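PDB 2IFT: ribosomal RNA small subunit methyltransferase D from Haemophilus influenzae, which probably methylates the N2 amino group of guanine 966 of 16S rRNA in the assembled 30S particle, using S-adenosyl-L-methionine as methyl donor. Local coordinates for residues 128-133 against 158-163. Residues are numbered along the deposited sequence; the frame is centred on the assembly and turned at random.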
ATOM      1  N   VAL A 128      -2.562  -5.156   5.326  1.00 16.22           N
ATOM      2  CA  VAL A 128      -1.856  -3.882   5.178  1.00 16.52           C
ATOM      3  C   VAL A 128      -2.208  -3.173   3.869  1.00 15.71           C
ATOM      4  O   VAL A 128      -2.279  -3.801   2.810  1.00 14.86           O
ATOM      5  CB  VAL A 128      -0.316  -4.089   5.252  1.00 16.49           C
ATOM      6  CG1 VAL A 128       0.398  -2.745   5.184  1.00 16.67           C
ATOM      7  CG2 VAL A 128       0.051  -4.804   6.542  1.00 14.89           C
ATOM      8  N   VAL A 129      -2.419  -1.860   3.945  1.00 15.16           N
ATOM      9  CA  VAL A 129      -2.772  -1.077   2.762  1.00 13.24           C
ATOM     10  C   VAL A 129      -1.964   0.208   2.626  1.00 14.06           C
ATOM     11  O   VAL A 129      -1.846   0.974   3.588  1.00 15.34           O
ATOM     12  CB  VAL A 129      -4.264  -0.692   2.779  1.00 12.77           C
ATOM     13  CG1 VAL A 129      -4.592   0.170   1.576  1.00 13.42           C
ATOM     14  CG2 VAL A 129      -5.134  -1.942   2.790  1.00 12.05           C
ATOM     15  N   PHE A 130      -1.417   0.429   1.427  1.00 12.72           N
ATOM     16  CA  PHE A 130      -0.636   1.620   1.099  1.00 13.93           C
ATOM     17  C   PHE A 130      -1.445   2.478   0.127  1.00 16.05           C
ATOM     18  O   PHE A 130      -1.727   2.054  -1.002  1.00 17.29           O
ATOM     19  CB  PHE A 130       0.690   1.255   0.408  1.00 14.99           C
ATOM     20  CG  PHE A 130       1.536   0.280   1.170  1.00 14.78           C
ATOM     21  CD1 PHE A 130       1.658  -1.034   0.736  1.00 14.54           C
ATOM     22  CD2 PHE A 130       2.200   0.669   2.332  1.00 16.49           C
ATOM     23  CE1 PHE A 130       2.432  -1.959   1.445  1.00 14.86           C
ATOM     24  CE2 PHE A 130       2.977  -0.244   3.046  1.00 16.08           C
ATOM     25  CZ  PHE A 130       3.089  -1.569   2.596  1.00 14.87           C
ATOM     26  N   LEU A 131      -1.828   3.672   0.564  1.00 17.31           N
ATOM     27  CA  LEU A 131      -2.582   4.598  -0.270  1.00 19.31           C
ATOM     28  C   LEU A 131      -1.817   5.902  -0.458  1.00 21.77           C
ATOM     29  O   LEU A 131      -1.846   6.774   0.419  1.00 22.28           O
ATOM     30  CB  LEU A 131      -3.925   4.930   0.368  1.00 18.35           C
ATOM     31  CG  LEU A 131      -4.980   3.847   0.466  1.00 18.82           C
ATOM     32  CD1 LEU A 131      -6.179   4.416   1.180  1.00 19.20           C
ATOM     33  CD2 LEU A 131      -5.358   3.359  -0.918  1.00 18.79           C
ATOM     34  N   ASP A 132      -1.129   6.034  -1.588  1.00 24.42           N
ATOM     35  CA  ASP A 132      -0.388   7.254  -1.874  1.00 25.76           C
ATOM     36  C   ASP A 132      -0.682   7.770  -3.289  1.00 26.80           C
ATOM     37  O   ASP A 132       0.207   7.875  -4.130  1.00 26.84           O
ATOM     38  CB  ASP A 132       1.112   7.029  -1.672  1.00 26.50           C
ATOM     39  CG  ASP A 132       1.703   6.063  -2.682  1.00 30.20           C
ATOM     40  OD1 ASP A 132       1.032   5.064  -3.019  1.00 30.24           O
ATOM     41  OD2 ASP A 132       2.846   6.302  -3.132  1.00 31.43           O
ATOM     42  N   PRO A 133      -1.948   8.100  -3.565  1.00 28.03           N
ATOM     43  CA  PRO A 133      -2.312   8.607  -4.887  1.00 29.99           C
ATOM     44  C   PRO A 133      -2.006  10.099  -5.010  1.00 32.32           C
ATOM     45  O   PRO A 133      -1.668  10.763  -4.031  1.00 29.54           O
ATOM     46  CB  PRO A 133      -3.805   8.336  -4.950  1.00 28.71           C
ATOM     47  CG  PRO A 133      -4.221   8.612  -3.560  1.00 28.37           C
ATOM     48  CD  PRO A 133      -3.154   7.896  -2.744  1.00 27.70           C
ATOM     49  N   LEU A 158      -3.540  -2.257   9.065  1.00 18.19           N
ATOM     50  CA  LEU A 158      -2.917  -0.940   9.164  1.00 19.02           C
ATOM     51  C   LEU A 158      -3.090  -0.270   7.815  1.00 17.72           C
ATOM     52  O   LEU A 158      -2.948  -0.917   6.778  1.00 18.56           O
ATOM     53  CB  LEU A 158      -1.427  -1.073   9.478  1.00 20.41           C
ATOM     54  CG  LEU A 158      -1.146  -1.871  10.749  1.00 23.47           C
ATOM     55  CD1 LEU A 158       0.354  -1.965  10.980  1.00 23.42           C
ATOM     56  CD2 LEU A 158      -1.835  -1.204  11.929  1.00 24.85           C
ATOM     57  N   ILE A 159      -3.421   1.015   7.820  1.00 18.18           N
ATOM     58  CA  ILE A 159      -3.609   1.739   6.570  1.00 18.61           C
ATOM     59  C   ILE A 159      -2.675   2.925   6.537  1.00 19.75           C
ATOM     60  O   ILE A 159      -2.736   3.816   7.389  1.00 19.73           O
ATOM     61  CB  ILE A 159      -5.049   2.267   6.397  1.00 20.25           C
ATOM     62  CG1 ILE A 159      -6.051   1.167   6.737  1.00 18.25           C
ATOM     63  CG2 ILE A 159      -5.259   2.742   4.941  1.00 17.47           C
ATOM     64  CD1 ILE A 159      -5.902  -0.033   5.875  1.00 24.26           C
ATOM     65  N   TYR A 160      -1.794   2.910   5.547  1.00 20.63           N
ATOM     66  CA  TYR A 160      -0.826   3.968   5.356  1.00 21.53           C
ATOM     67  C   TYR A 160      -1.374   4.925   4.309  1.00 22.26           C
ATOM     68  O   TYR A 160      -1.804   4.516   3.224  1.00 22.10           O
ATOM     69  CB  TYR A 160       0.497   3.368   4.897  1.00 23.47           C
ATOM     70  CG  TYR A 160       1.553   4.397   4.619  1.00 27.18           C
ATOM     71  CD1 TYR A 160       1.701   4.949   3.350  1.00 27.55           C
ATOM     72  CD2 TYR A 160       2.395   4.836   5.631  1.00 28.55           C
ATOM     73  CE1 TYR A 160       2.667   5.913   3.097  1.00 31.65           C
ATOM     74  CE2 TYR A 160       3.362   5.803   5.391  1.00 32.46           C
ATOM     75  CZ  TYR A 160       3.494   6.337   4.120  1.00 33.93           C
ATOM     76  OH  TYR A 160       4.462   7.290   3.871  1.00 37.82           O
ATOM     77  N   VAL A 161      -1.362   6.205   4.639  1.00 22.35           N
ATOM     78  CA  VAL A 161      -1.886   7.207   3.732  1.00 22.51           C
ATOM     79  C   VAL A 161      -0.978   8.420   3.658  1.00 22.73           C
ATOM     80  O   VAL A 161      -0.461   8.890   4.668  1.00 21.41           O
ATOM     81  CB  VAL A 161      -3.296   7.659   4.182  1.00 22.28           C
ATOM     82  CG1 VAL A 161      -3.845   8.709   3.226  1.00 22.24           C
ATOM     83  CG2 VAL A 161      -4.224   6.453   4.257  1.00 21.38           C
ATOM     84  N   GLU A 162      -0.774   8.901   2.442  1.00 23.92           N
ATOM     85  CA  GLU A 162       0.040  10.077   2.204  1.00 28.32           C
ATOM     86  C   GLU A 162      -0.865  11.065   1.507  1.00 29.14           C
ATOM     87  O   GLU A 162      -1.439  10.762   0.465  1.00 31.15           O
ATOM     88  CB  GLU A 162       1.224   9.745   1.314  1.00 30.06           C
ATOM     89  CG  GLU A 162       2.287   8.922   1.997  1.00 35.12           C
ATOM     90  CD  GLU A 162       3.509   8.753   1.127  1.00 37.19           C
ATOM     91  OE1 GLU A 162       4.472   8.108   1.580  1.00 36.78           O
ATOM     92  OE2 GLU A 162       3.500   9.269  -0.014  1.00 39.97           O
ATOM     93  N   THR A 163      -0.980  12.254   2.075  1.00 31.12           N
ATOM     94  CA  THR A 163      -1.867  13.256   1.525  1.00 34.99           C
ATOM     95  C   THR A 163      -1.270  14.662   1.550  1.00 37.40           C
ATOM     96  O   THR A 163      -0.182  14.863   2.094  1.00 37.54           O
ATOM     97  CB  THR A 163      -3.196  13.192   2.303  1.00 34.68           C
ATOM     98  OG1 THR A 163      -4.191  12.596   1.467  1.00 37.65           O
ATOM     99  CG2 THR A 163      -3.641  14.552   2.781  1.00 37.93           C
TER
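Val129 and Tyr160 show how neighbouring parallel strands share their backbone bonds: Val129 N donates to Leu158 O at 3.0 Å, while Val129 O accepts Tyr160 N at 2.8 Å in a nearly straight bond (171° at the hydrogen). The ladder continues from Leu131 N to Tyr160 O and from Glu162 N to Leu131 O, and Val161 CA adds a C-H···O contact to Leu131 O at 3.3 Å.

Side chains pair in register on both faces. On one, Ile159 lies alongside Val129; chi1 sets CG1 beside the backbone N and the second torsion (chi2 -60°) folds CD1 back, to 3.6 Å from Val129 CB. Leu131 CD1 faces both Ile159 CG2 and Val161 CG2, each at 4.2 Å. On the other face Phe130 CD2 lies 4.1 Å from Tyr160 CB. Past the strand end, Asp132 CB packs 3.7 Å from Glu162 OE2. Glu162 OE1 lies in the Tyr160 ring plane, modelled so close to Tyr160 OH (2.4 Å) that the bond's length is doubtful.

Asp132 and Pro133 begin an Asp-Pro-Pro-Phe motif that, as in related amino-methyltransferases, probably lies at the active site. The strands adjoin in the central sheet of the Rossmann-like methyltransferase fold, linked by a crossover through helix 139-149. That helix covers Val129, Leu131 and Val161, helix 39-52 covers the Phe130 and Tyr160 face, and strands 56-59 and 186-193 flank the pair.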